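Side-chain contacts in MIP07328p (PDB 6FKK), which probably acts as a repulsive axon guidance cue, signalling between cells by binding semaphorin receptors through its extracellular sema domain: residues 152-157 against 163-168; 174-177 against 182-185; 234-239 against 246-251; 241-246 against 350-355; 334-339 against 355-360. One frame throughout, in Å; residues are numbered along the deposited sequence.

The chain reaches contact 1 first, where a tight turn closes the beta hairpin of strands 154-158 and 161-165 in the sema beta-propeller. Contact 2 follows in series. It ties the next strand of that sheet, 175-178, to the loop beyond it, and A168 and T166 bond to D174 and L176. Contact 3 closes the loop between strands 225-233 and 251-259 on itself. Contact 4 shares S246 with it, crosses it along the chain and joins that loop to helix 352-360. Contact 5 crosses contact 4, sharing V355. It brings segment 334-339 back onto the helix, within the insertion between strands 298-305 and 377-380. E185 joins contact 2 to contact 5 through K359.

Contact 1: residues 152-157 against 163-168; sequences NSTYAF and YSATVA. With NAG (2-acetamido-2-deoxy-beta-D-glucopyranose), chain E.
T154 and A165 pair across a beta hairpin, strands 154-158 and 161-165, in one blade of the sema beta-propeller. The strands are antiparallel, with axes 4.8 Å apart. A165 N gives a hydrogen bond to T154 O at 3.1 Å, and T154 N returns one to A165 O. The next hydrogen-bonded pair is A156 with Y163. Here Y163 N reaches A156 O at 2.8 Å, while the bond back from A156 N is weak. The Y163 side chain stays beside its backbone N (chi1 -71°). This brings the ring edge close to A156 O, which lies in the ring plane. Between these pairs, Y155 and S164 form the non-hydrogen-bonded pair. Y155 CA makes a CH...O contact with Y163 O at 3.3 Å.

T154, A156, Y163 and A165 share one face of the sheet. Strands 196-203 and 206-214 pack against it. Y155 and S164 look to the other face, and their hydroxyls are both used: Y155 OH bonds to Y89 O and S164 OG to G143 O. At the end of the hairpin away from its turn, S153 CB rests on T166 CB at 3.6 Å, where the chain turns a corner. N152, just before S153, carries an N-linked glycan. Its ND2 is bonded to C1 of the NAG, and V167 CG1 lies 3.5 Å from C6 of that sugar.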
# COMPACT_ATOMS: atom_id res chain seq x y z
N ASN A 152 11.28 -4.02 -1.33
CA ASN A 152 10.69 -5.04 -2.19
C ASN A 152 9.83 -6.04 -1.43
O ASN A 152 9.17 -6.87 -2.06
CB ASN A 152 11.79 -5.81 -2.94
CG ASN A 152 12.70 -6.58 -2.01
OD1 ASN A 152 12.82 -6.24 -0.83
ND2 ASN A 152 13.35 -7.64 -2.51
N SER A 153 9.82 -5.98 -0.10
CA SER A 153 9.19 -7.00 0.73
C SER A 153 8.30 -6.36 1.79
O SER A 153 8.50 -5.21 2.18
CB SER A 153 10.26 -7.87 1.42
OG SER A 153 11.11 -7.10 2.24
N THR A 154 7.30 -7.12 2.24
CA THR A 154 6.31 -6.64 3.20
C THR A 154 5.99 -7.76 4.18
O THR A 154 6.50 -8.88 4.08
CB THR A 154 5.05 -6.15 2.49
OG1 THR A 154 4.20 -5.47 3.42
CG2 THR A 154 4.29 -7.33 1.89
N TYR A 155 5.13 -7.45 5.15
CA TYR A 155 4.75 -8.42 6.17
C TYR A 155 3.41 -8.01 6.76
O TYR A 155 2.88 -6.94 6.48
CB TYR A 155 5.81 -8.53 7.27
CG TYR A 155 5.87 -7.33 8.18
CD1 TYR A 155 6.58 -6.19 7.82
CD2 TYR A 155 5.22 -7.32 9.41
CE1 TYR A 155 6.63 -5.08 8.65
CE2 TYR A 155 5.27 -6.22 10.24
CZ TYR A 155 5.98 -5.11 9.86
OH TYR A 155 6.03 -4.01 10.69
N ALA A 156 2.87 -8.89 7.61
CA ALA A 156 1.62 -8.63 8.31
C ALA A 156 1.51 -9.57 9.50
O ALA A 156 1.66 -10.78 9.34
CB ALA A 156 0.42 -8.81 7.37
N PHE A 157 1.26 -9.00 10.68
CA PHE A 157 1.13 -9.77 11.91
C PHE A 157 -0.36 -9.99 12.18
O PHE A 157 -1.07 -9.06 12.56
CB PHE A 157 1.80 -9.04 13.07
CG PHE A 157 2.01 -9.90 14.29
CD1 PHE A 157 3.11 -10.73 14.38
CD2 PHE A 157 1.11 -9.87 15.34
CE1 PHE A 157 3.31 -11.52 15.50
CE2 PHE A 157 1.31 -10.65 16.47
CZ PHE A 157 2.41 -11.48 16.54
N TYR A 163 3.24 -13.11 9.01
CA TYR A 163 3.10 -13.54 7.62
C TYR A 163 4.05 -12.69 6.78
O TYR A 163 3.74 -11.54 6.44
CB TYR A 163 1.65 -13.42 7.16
CG TYR A 163 0.74 -14.44 7.79
CD1 TYR A 163 0.27 -14.28 9.09
CD2 TYR A 163 0.35 -15.58 7.09
CE1 TYR A 163 -0.56 -15.21 9.68
CE2 TYR A 163 -0.49 -16.52 7.67
CZ TYR A 163 -0.93 -16.33 8.96
OH TYR A 163 -1.76 -17.26 9.55
N SER A 164 5.20 -13.26 6.44
CA SER A 164 6.26 -12.53 5.76
C SER A 164 6.32 -12.90 4.29
O SER A 164 6.09 -14.05 3.91
CB SER A 164 7.61 -12.82 6.42
OG SER A 164 8.66 -12.09 5.79
N ALA A 165 6.63 -11.90 3.46
CA ALA A 165 6.85 -12.10 2.03
C ALA A 165 8.17 -11.42 1.67
O ALA A 165 8.24 -10.18 1.63
CB ALA A 165 5.71 -11.53 1.20
N THR A 166 9.21 -12.21 1.39
CA THR A 166 10.53 -11.64 1.15
C THR A 166 11.36 -12.67 0.38
O THR A 166 10.80 -13.50 -0.34
CB THR A 166 11.16 -11.22 2.50
OG1 THR A 166 12.52 -10.80 2.29
CG2 THR A 166 11.12 -12.37 3.49
N VAL A 167 12.68 -12.60 0.53
CA VAL A 167 13.59 -13.58 -0.03
C VAL A 167 14.21 -14.37 1.12
O VAL A 167 14.42 -13.84 2.22
CB VAL A 167 14.69 -12.94 -0.89
CG1 VAL A 167 14.14 -12.56 -2.25
CG2 VAL A 167 15.26 -11.72 -0.19
N ALA A 168 14.51 -15.64 0.85
CA ALA A 168 15.14 -16.51 1.83
C ALA A 168 16.64 -16.62 1.66
O ALA A 168 17.32 -17.11 2.58
CB ALA A 168 14.51 -17.91 1.77
C1 NAG E . 13.30 -8.14 -3.86
C2 NAG E . 14.75 -8.12 -4.39
C3 NAG E . 14.87 -8.89 -5.71
C4 NAG E . 14.25 -10.27 -5.59
C5 NAG E . 12.81 -10.14 -5.11
C6 NAG E . 12.12 -11.48 -4.93
C7 NAG E . 14.75 -5.87 -5.41
C8 NAG E . 15.40 -4.52 -5.41
N2 NAG E . 15.24 -6.76 -4.54
O3 NAG E . 16.24 -9.00 -6.05
O4 NAG E . 14.27 -10.93 -6.86
O5 NAG E . 12.80 -9.49 -3.84
O6 NAG E . 12.53 -12.41 -5.92
O7 NAG E . 13.83 -6.14 -6.17

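Contact 2: residues 174-177 against 182-185; sequences DPLI and LRTE. With NAG (2-acetamido-2-deoxy-beta-D-glucopyranose), chain E.
I177 and T184 come side by side where strand 175-178 meets the irregular segment 182-185; the short runs 174-177 and 182-184 point 123° apart. I177 N gives a hydrogen bond to T184 OG1 at 3.3 Å. T184 N returns a weak one to I177 O. The hydroxyl sits between backbone N and carbonyl carbon (chi1 51°), which turns OG1 to the strand while CG2 lies against I177 CB.

R183 bends at chi3, which brings its guanidinium to D174 and against L176. NH2 makes a salt bridge to D174 OD1 at 3.0 Å. The oxygen is met on its syn side and lies in the guanidinium plane. L176 CD2 sits over the centre of one guanidinium face, 3.5 Å from CZ. R183 NE bonds to T184 O at 2.8 Å, which helps fix the rotation of the group. A leucine in place of R183 would probably leave D174 OD1 without its charged mate and T184 O without the bond from NE.

D174 OD2 is held separately by Q186 NE2. Strand 175-178 is an outer strand of its sheet, next to 161-165. I177 O also accepts from W247 NE1, and E185 forms a salt bridge with K359 of helix 352-360.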
# COMPACT_ATOMS: atom_id res chain seq x y z
N ASP A 174 15.40 -16.34 -4.23
CA ASP A 174 14.46 -17.29 -3.64
C ASP A 174 13.34 -16.53 -2.95
O ASP A 174 13.36 -16.34 -1.72
CB ASP A 174 15.17 -18.23 -2.66
CG ASP A 174 14.26 -19.34 -2.16
OD1 ASP A 174 13.16 -19.51 -2.72
OD2 ASP A 174 14.65 -20.04 -1.20
N PRO A 175 12.35 -16.07 -3.70
CA PRO A 175 11.20 -15.41 -3.09
C PRO A 175 10.24 -16.41 -2.46
O PRO A 175 10.07 -17.53 -2.94
CB PRO A 175 10.54 -14.69 -4.27
CG PRO A 175 10.87 -15.56 -5.44
CD PRO A 175 12.25 -16.12 -5.17
N LEU A 176 9.61 -15.98 -1.37
CA LEU A 176 8.66 -16.85 -0.69
C LEU A 176 7.66 -16.02 0.10
O LEU A 176 7.87 -14.83 0.36
CB LEU A 176 9.35 -17.86 0.23
CG LEU A 176 10.47 -17.47 1.21
CD1 LEU A 176 10.06 -16.42 2.23
CD2 LEU A 176 10.95 -18.71 1.94
N ILE A 177 6.57 -16.67 0.48
CA ILE A 177 5.66 -16.20 1.51
C ILE A 177 5.65 -17.25 2.61
O ILE A 177 5.38 -18.43 2.34
CB ILE A 177 4.24 -15.96 0.96
CG1 ILE A 177 4.28 -14.96 -0.21
CG2 ILE A 177 3.33 -15.45 2.05
CD1 ILE A 177 2.91 -14.63 -0.78
N LEU A 182 5.55 -22.78 7.02
CA LEU A 182 4.74 -23.00 5.83
C LEU A 182 5.17 -21.98 4.78
O LEU A 182 5.06 -20.78 5.01
CB LEU A 182 3.24 -22.86 6.13
CG LEU A 182 2.55 -24.07 6.77
CD1 LEU A 182 1.07 -23.77 7.00
CD2 LEU A 182 2.71 -25.30 5.89
N ARG A 183 5.65 -22.47 3.64
CA ARG A 183 6.21 -21.59 2.62
C ARG A 183 5.70 -21.99 1.24
O ARG A 183 5.29 -23.13 1.01
CB ARG A 183 7.74 -21.61 2.63
CG ARG A 183 8.34 -22.94 2.21
CD ARG A 183 9.78 -22.78 1.76
NE ARG A 183 9.87 -22.02 0.51
CZ ARG A 183 11.01 -21.58 -0.02
NH1 ARG A 183 12.16 -21.82 0.59
NH2 ARG A 183 10.99 -20.90 -1.15
N THR A 184 5.75 -21.02 0.33
CA THR A 184 5.46 -21.29 -1.07
C THR A 184 6.55 -22.18 -1.67
O THR A 184 7.68 -22.25 -1.17
CB THR A 184 5.34 -19.99 -1.85
OG1 THR A 184 6.49 -19.18 -1.60
CG2 THR A 184 4.09 -19.24 -1.43
N GLU A 185 6.20 -22.84 -2.77
CA GLU A 185 7.10 -23.82 -3.37
C GLU A 185 8.38 -23.16 -3.86
O GLU A 185 8.34 -22.21 -4.65
CB GLU A 185 6.39 -24.55 -4.52
CG GLU A 185 5.15 -25.33 -4.11
CD GLU A 185 5.45 -26.50 -3.19
OE1 GLU A 185 5.81 -26.28 -2.02
OE2 GLU A 185 5.34 -27.66 -3.65
C1 NAG E . 13.30 -8.14 -3.86
C2 NAG E . 14.75 -8.12 -4.39
C3 NAG E . 14.87 -8.89 -5.71
C4 NAG E . 14.25 -10.27 -5.59
C5 NAG E . 12.81 -10.14 -5.11
C6 NAG E . 12.12 -11.48 -4.93
C7 NAG E . 14.75 -5.87 -5.41
C8 NAG E . 15.40 -4.52 -5.41
N2 NAG E . 15.24 -6.76 -4.54
O3 NAG E . 16.24 -9.00 -6.05
O4 NAG E . 14.27 -10.93 -6.86
O5 NAG E . 12.80 -9.49 -3.84
O6 NAG E . 12.53 -12.41 -5.92
O7 NAG E . 13.83 -6.14 -6.17

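Contact 3: residues 234-239 against 246-251; sequences KNDRGG and SWTSFL
D236 holds segment 246-251 by hydrogen bonds to both carboxylate oxygens. OD2 accepts from T248 N at 2.9 Å through its syn lone pair. On its anti side it accepts from S249 OG at 3.0 Å. OD1 takes a bond from T248 OG1 at 2.9 Å and another from G238 N. These last two donors approach from opposite faces of the carboxylate plane. Within the two segments four bonds grip this buried acid and fix its rotation, and S347 OG adds a fifth at OD1. D236 CG is anti to the backbone N (chi1 -159°), which carries the group across to T248. S249 OG has a second partner in C233 N.

The rest is packing and one CH...O contact, from G238 CA to S246 O. The W247 ring presents its edge to D236, with CE3 3.6 Å from OD2. T248 CG2 lies over the G238-G239 peptide, 3.4 Å from G239 N.

The bond from G238 N to D236 OD1 closes an Asx turn inside the loop joining propeller strands 225-233 and 251-259.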
# COMPACT_ATOMS: atom_id res chain seq x y z
N LYS A 234 -5.36 -18.45 7.20
CA LYS A 234 -4.56 -18.37 8.42
C LYS A 234 -4.55 -19.69 9.17
O LYS A 234 -3.55 -20.03 9.80
CB LYS A 234 -5.08 -17.25 9.32
CG LYS A 234 -5.03 -15.87 8.67
CD LYS A 234 -5.33 -14.76 9.68
CE LYS A 234 -6.74 -14.85 10.22
NZ LYS A 234 -7.12 -13.64 11.01
N ASN A 235 -5.64 -20.46 9.09
CA ASN A 235 -5.74 -21.75 9.76
C ASN A 235 -5.09 -22.88 8.96
O ASN A 235 -5.35 -24.05 9.24
CB ASN A 235 -7.20 -22.09 10.04
CG ASN A 235 -7.98 -22.41 8.77
OD1 ASN A 235 -7.65 -21.94 7.68
ND2 ASN A 235 -9.02 -23.23 8.91
N ASP A 236 -4.26 -22.55 7.97
CA ASP A 236 -3.59 -23.57 7.18
C ASP A 236 -2.57 -24.30 8.04
O ASP A 236 -1.71 -23.68 8.68
CB ASP A 236 -2.91 -22.92 5.97
CG ASP A 236 -2.64 -23.92 4.85
OD1 ASP A 236 -2.47 -25.12 5.13
OD2 ASP A 236 -2.59 -23.49 3.67
N ARG A 237 -2.66 -25.63 8.07
CA ARG A 237 -1.72 -26.47 8.79
C ARG A 237 -0.83 -27.28 7.84
O ARG A 237 -0.21 -28.26 8.27
CB ARG A 237 -2.45 -27.42 9.74
CG ARG A 237 -3.32 -26.75 10.78
CD ARG A 237 -3.83 -27.79 11.76
NE ARG A 237 -5.11 -27.42 12.37
CZ ARG A 237 -5.85 -28.25 13.09
NH1 ARG A 237 -5.45 -29.50 13.29
NH2 ARG A 237 -7.00 -27.84 13.61
N GLY A 238 -0.77 -26.90 6.57
CA GLY A 238 -0.05 -27.68 5.59
C GLY A 238 -0.84 -28.90 5.13
O GLY A 238 -1.94 -29.19 5.60
N GLY A 239 -0.24 -29.62 4.19
CA GLY A 239 -0.86 -30.81 3.64
C GLY A 239 -0.26 -32.08 4.19
O GLY A 239 0.56 -32.07 5.11
N SER A 246 4.32 -26.76 3.07
CA SER A 246 3.86 -25.88 2.00
C SER A 246 2.40 -25.51 2.21
O SER A 246 1.64 -26.25 2.85
CB SER A 246 4.05 -26.53 0.63
OG SER A 246 3.51 -27.84 0.60
N TRP A 247 2.01 -24.36 1.67
CA TRP A 247 0.62 -23.93 1.76
C TRP A 247 -0.29 -24.88 0.99
O TRP A 247 0.11 -25.50 -0.00
CB TRP A 247 0.45 -22.52 1.21
CG TRP A 247 1.24 -21.45 1.91
CD1 TRP A 247 2.44 -20.93 1.51
CD2 TRP A 247 0.88 -20.76 3.11
NE1 TRP A 247 2.84 -19.95 2.40
CE2 TRP A 247 1.90 -19.83 3.38
CE3 TRP A 247 -0.22 -20.83 3.97
CZ2 TRP A 247 1.87 -18.99 4.49
CZ3 TRP A 247 -0.25 -20.00 5.07
CH2 TRP A 247 0.78 -19.09 5.32
N THR A 248 -1.52 -25.01 1.47
CA THR A 248 -2.58 -25.69 0.74
C THR A 248 -3.70 -24.73 0.35
O THR A 248 -4.75 -25.17 -0.12
CB THR A 248 -3.16 -26.84 1.57
OG1 THR A 248 -3.70 -26.32 2.79
CG2 THR A 248 -2.07 -27.84 1.90
N SER A 249 -3.48 -23.42 0.53
CA SER A 249 -4.52 -22.43 0.26
C SER A 249 -3.98 -21.22 -0.49
O SER A 249 -4.61 -20.16 -0.45
CB SER A 249 -5.16 -21.97 1.57
OG SER A 249 -4.20 -21.33 2.40
N PHE A 250 -2.84 -21.35 -1.16
CA PHE A 250 -2.26 -20.22 -1.87
C PHE A 250 -2.93 -20.05 -3.23
O PHE A 250 -2.84 -20.94 -4.09
CB PHE A 250 -0.75 -20.40 -2.05
CG PHE A 250 -0.08 -19.25 -2.75
CD1 PHE A 250 0.31 -18.12 -2.05
CD2 PHE A 250 0.16 -19.30 -4.11
CE1 PHE A 250 0.92 -17.06 -2.69
CE2 PHE A 250 0.78 -18.24 -4.76
CZ PHE A 250 1.16 -17.12 -4.05
N LEU A 251 -3.61 -18.92 -3.42
CA LEU A 251 -4.21 -18.55 -4.69
C LEU A 251 -3.86 -17.10 -4.98
O LEU A 251 -3.59 -16.31 -4.07
CB LEU A 251 -5.73 -18.73 -4.68
CG LEU A 251 -6.26 -20.15 -4.47
CD1 LEU A 251 -7.77 -20.13 -4.34
CD2 LEU A 251 -5.83 -21.04 -5.62

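Contact 4: residues 241-246 against 350-355; sequences YSHGKS and LTSIAV
H243 lays its imidazole flat against V355, the two side chains running antiparallel alongside each other. V355 CB stands over the centre of one ring face, 4.2 Å from the centroid and 11° off the ring normal. This is a CH-pi contact. The CG1 branch does the closest touching, 3.5 Å from H243 ND1 and 3.7 Å from H243 CG. That methyl is anti to the V355 backbone N (chi1 179°), which swings it toward the ND1 side of the ring. S352 comes from a different direction. Its OG lies at the ring edge, near the ring plane, 3.8 Å from H243 NE2. No hydrogen bond crosses between the two segments.

Other bonds hold the pieces in place. H243 ND1 is hydrogen-bonded to K359 NZ, which also bonds S246 OG. S246 OG gives a bond to H243 O at 3.2 Å, from above the carbonyl plane. T351 is the N-cap of the helix, with a weak bond from A354 N to its OG1. An alanine at H243 would probably open a gap over V355 and take one partner from K359 NZ.

The contact joins the loop between strands 225-233 and 251-259 to the first turn of helix 352-360. K245 is backbone-bonded to R183, and A354 touches P336 on another side of the helix.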
# COMPACT_ATOMS: atom_id res chain seq x y z
N TYR A 241 1.99 -35.53 4.41
CA TYR A 241 3.29 -36.10 4.04
C TYR A 241 4.23 -34.98 3.61
O TYR A 241 4.46 -34.06 4.41
CB TYR A 241 3.04 -37.20 3.00
CG TYR A 241 2.19 -38.34 3.52
CD1 TYR A 241 2.13 -38.63 4.87
CD2 TYR A 241 1.43 -39.11 2.65
CE1 TYR A 241 1.35 -39.67 5.35
CE2 TYR A 241 0.64 -40.15 3.12
CZ TYR A 241 0.61 -40.42 4.47
OH TYR A 241 -0.17 -41.46 4.94
N SER A 242 4.77 -35.00 2.39
CA SER A 242 5.75 -34.00 1.96
C SER A 242 5.14 -32.62 1.77
O SER A 242 5.89 -31.65 1.64
CB SER A 242 6.42 -34.46 0.66
OG SER A 242 5.47 -34.94 -0.27
N HIS A 243 3.82 -32.50 1.76
CA HIS A 243 3.16 -31.21 1.66
C HIS A 243 3.05 -30.50 3.00
O HIS A 243 2.40 -29.46 3.08
CB HIS A 243 1.77 -31.37 1.05
CG HIS A 243 1.74 -32.16 -0.22
ND1 HIS A 243 2.12 -31.63 -1.44
CD2 HIS A 243 1.37 -33.44 -0.47
CE1 HIS A 243 1.99 -32.56 -2.38
NE2 HIS A 243 1.54 -33.66 -1.81
N GLY A 244 3.66 -31.05 4.06
CA GLY A 244 3.49 -30.51 5.39
C GLY A 244 4.16 -29.17 5.63
O GLY A 244 3.85 -28.50 6.61
N LYS A 245 5.08 -28.77 4.75
CA LYS A 245 5.78 -27.50 4.89
C LYS A 245 5.36 -26.48 3.84
O LYS A 245 6.00 -25.42 3.73
CB LYS A 245 7.29 -27.72 4.82
CG LYS A 245 7.88 -28.44 6.02
CD LYS A 245 9.40 -28.49 5.92
CE LYS A 245 10.02 -29.14 7.15
NZ LYS A 245 11.50 -29.12 7.09
N SER A 246 4.32 -26.76 3.07
CA SER A 246 3.86 -25.88 2.00
C SER A 246 2.40 -25.51 2.21
O SER A 246 1.64 -26.25 2.85
CB SER A 246 4.05 -26.53 0.63
OG SER A 246 3.51 -27.84 0.60
N LEU A 350 -6.44 -33.07 3.75
CA LEU A 350 -6.60 -32.98 2.30
C LEU A 350 -5.74 -34.03 1.61
O LEU A 350 -4.71 -34.47 2.13
CB LEU A 350 -6.22 -31.58 1.81
CG LEU A 350 -7.15 -30.45 2.25
CD1 LEU A 350 -6.64 -29.11 1.75
CD2 LEU A 350 -8.55 -30.71 1.75
N THR A 351 -6.18 -34.45 0.43
CA THR A 351 -5.48 -35.48 -0.32
C THR A 351 -4.33 -34.87 -1.11
O THR A 351 -4.27 -33.67 -1.37
CB THR A 351 -6.43 -36.21 -1.26
OG1 THR A 351 -7.15 -35.26 -2.05
CG2 THR A 351 -7.42 -37.05 -0.46
N SER A 352 -3.39 -35.74 -1.50
CA SER A 352 -2.26 -35.28 -2.31
C SER A 352 -2.73 -34.77 -3.67
O SER A 352 -2.12 -33.85 -4.22
CB SER A 352 -1.25 -36.41 -2.49
OG SER A 352 -0.61 -36.72 -1.27
N ILE A 353 -3.80 -35.35 -4.22
CA ILE A 353 -4.32 -34.87 -5.49
C ILE A 353 -4.90 -33.47 -5.34
O ILE A 353 -4.80 -32.64 -6.25
CB ILE A 353 -5.35 -35.86 -6.06
CG1 ILE A 353 -6.57 -35.99 -5.15
CG2 ILE A 353 -4.71 -37.23 -6.26
CD1 ILE A 353 -7.79 -35.20 -5.62
N ALA A 354 -5.50 -33.18 -4.18
CA ALA A 354 -6.09 -31.87 -3.97
C ALA A 354 -5.02 -30.82 -3.69
O ALA A 354 -5.15 -29.66 -4.12
CB ALA A 354 -7.10 -31.93 -2.82
N VAL A 355 -3.96 -31.20 -2.99
CA VAL A 355 -2.88 -30.25 -2.70
C VAL A 355 -2.06 -29.99 -3.96
O VAL A 355 -1.69 -28.85 -4.25
CB VAL A 355 -2.01 -30.77 -1.54
CG1 VAL A 355 -0.88 -29.79 -1.26
CG2 VAL A 355 -2.86 -30.98 -0.29

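Contact 5: residues 334-339 against 355-360; sequences QVPKPR and VNFIKN
F357 is the residue of helix 352-360 that meets Q334, V335 and P336. Ahead of it, V355 points its CB away from segment 334-339, and N356 uses ND2 to bond S352 O one turn back. F357 CG is anti to the backbone N (chi1 -180°), and this sends the ring off the helix toward the proline. P336 CD sits above one ring face, offset toward the rim. It lies 3.7 Å from the ring centroid and 21° off the normal, a CH-pi contact. Its nearest ring atom is F357 CD2, at 3.5 Å. P336 CG is also over that side, 3.8 Å from F357 CG. V335 meets the far end of the ring, with CG1 4.2 Å from F357 CZ. Q334 O approaches obliquely, 3.8 Å from F357 CE1. F317 meets the same ring edge-to-face, and the H361 ring lies against it with planes about 35° apart.

Helix 352-360 belongs to the long insertion between strands 298-305 and 377-380 of one propeller blade, consistent with the extrusion known from sema domains. Segment 334-339 is an irregular part of that insertion. After F357, I358 packs on L251. K359 N continues the helix with a bond to V355 O at 3.1 Å.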
# COMPACT_ATOMS: atom_id res chain seq x y z
N GLN A 334 -13.13 -30.84 -12.95
CA GLN A 334 -11.76 -31.23 -12.64
C GLN A 334 -11.27 -30.66 -11.30
O GLN A 334 -10.23 -31.10 -10.80
CB GLN A 334 -10.82 -30.80 -13.77
CG GLN A 334 -9.45 -31.47 -13.75
CD GLN A 334 -8.52 -30.94 -14.82
OE1 GLN A 334 -8.97 -30.45 -15.86
NE2 GLN A 334 -7.22 -31.05 -14.58
N VAL A 335 -11.99 -29.71 -10.71
CA VAL A 335 -11.59 -29.13 -9.43
C VAL A 335 -11.80 -30.17 -8.33
O VAL A 335 -12.73 -30.98 -8.42
CB VAL A 335 -12.36 -27.83 -9.14
CG1 VAL A 335 -12.07 -26.79 -10.21
CG2 VAL A 335 -13.86 -28.10 -9.05
N PRO A 336 -10.95 -30.19 -7.29
CA PRO A 336 -11.05 -31.23 -6.25
C PRO A 336 -12.38 -31.21 -5.49
O PRO A 336 -13.22 -30.33 -5.70
CB PRO A 336 -9.88 -30.90 -5.32
CG PRO A 336 -8.90 -30.17 -6.19
CD PRO A 336 -9.74 -29.37 -7.14
N LYS A 337 -12.56 -32.19 -4.60
CA LYS A 337 -13.87 -32.40 -3.99
C LYS A 337 -14.26 -31.26 -3.06
O LYS A 337 -15.36 -30.70 -3.23
CB LYS A 337 -13.91 -33.78 -3.32
CG LYS A 337 -13.22 -34.82 -4.16
CD LYS A 337 -12.77 -35.93 -3.29
CE LYS A 337 -13.90 -36.47 -2.47
NZ LYS A 337 -13.70 -37.92 -2.59
N PRO A 338 -13.43 -30.84 -2.10
CA PRO A 338 -13.60 -29.49 -1.56
C PRO A 338 -12.90 -28.49 -2.47
O PRO A 338 -11.92 -28.82 -3.14
CB PRO A 338 -12.92 -29.57 -0.18
CG PRO A 338 -11.82 -30.53 -0.40
CD PRO A 338 -12.34 -31.55 -1.40
N ARG A 339 -13.44 -27.29 -2.52
CA ARG A 339 -12.89 -26.29 -3.43
C ARG A 339 -11.52 -25.84 -2.93
O ARG A 339 -11.37 -25.56 -1.73
CB ARG A 339 -13.83 -25.10 -3.56
CG ARG A 339 -13.27 -24.02 -4.45
CD ARG A 339 -14.32 -23.03 -4.87
NE ARG A 339 -13.76 -22.07 -5.81
CZ ARG A 339 -13.61 -22.29 -7.11
NH1 ARG A 339 -13.07 -21.36 -7.88
NH2 ARG A 339 -13.99 -23.45 -7.64
N VAL A 355 -3.96 -31.20 -2.99
CA VAL A 355 -2.88 -30.25 -2.70
C VAL A 355 -2.06 -29.99 -3.96
O VAL A 355 -1.69 -28.85 -4.25
CB VAL A 355 -2.01 -30.77 -1.54
CG1 VAL A 355 -0.88 -29.79 -1.26
CG2 VAL A 355 -2.86 -30.98 -0.29
N ASN A 356 -1.75 -31.05 -4.72
CA ASN A 356 -1.01 -30.86 -5.96
C ASN A 356 -1.79 -30.01 -6.96
O ASN A 356 -1.18 -29.28 -7.75
CB ASN A 356 -0.66 -32.22 -6.59
CG ASN A 356 0.56 -32.86 -5.95
OD1 ASN A 356 1.69 -32.47 -6.23
ND2 ASN A 356 0.33 -33.85 -5.10
N PHE A 357 -3.12 -30.09 -6.93
CA PHE A 357 -3.92 -29.29 -7.85
C PHE A 357 -3.73 -27.80 -7.59
O PHE A 357 -3.45 -27.03 -8.51
CB PHE A 357 -5.40 -29.67 -7.73
CG PHE A 357 -6.30 -28.90 -8.65
CD1 PHE A 357 -6.56 -29.36 -9.93
CD2 PHE A 357 -6.89 -27.72 -8.24
CE1 PHE A 357 -7.38 -28.65 -10.78
CE2 PHE A 357 -7.71 -27.00 -9.08
CZ PHE A 357 -7.96 -27.47 -10.35
N ILE A 358 -3.90 -27.37 -6.33
CA ILE A 358 -3.76 -25.96 -6.02
C ILE A 358 -2.32 -25.49 -6.17
O ILE A 358 -2.07 -24.29 -6.37
CB ILE A 358 -4.30 -25.67 -4.60
CG1 ILE A 358 -4.53 -24.17 -4.42
CG2 ILE A 358 -3.34 -26.19 -3.54
CD1 ILE A 358 -5.10 -23.80 -3.08
N LYS A 359 -1.35 -26.41 -6.11
CA LYS A 359 0.02 -26.05 -6.45
C LYS A 359 0.21 -25.93 -7.95
O LYS A 359 1.06 -25.16 -8.41
CB LYS A 359 0.99 -27.09 -5.88
CG LYS A 359 1.05 -27.13 -4.36
CD LYS A 359 2.10 -28.13 -3.89
CE LYS A 359 2.24 -28.09 -2.37
NZ LYS A 359 3.36 -28.95 -1.90
N ASN A 360 -0.57 -26.68 -8.73
CA ASN A 360 -0.47 -26.61 -10.19
C ASN A 360 -1.26 -25.45 -10.77
O ASN A 360 -0.90 -24.93 -11.83
CB ASN A 360 -0.93 -27.92 -10.82
CG ASN A 360 0.01 -29.08 -10.51
OD1 ASN A 360 1.21 -28.89 -10.33
ND2 ASN A 360 -0.54 -30.29 -10.46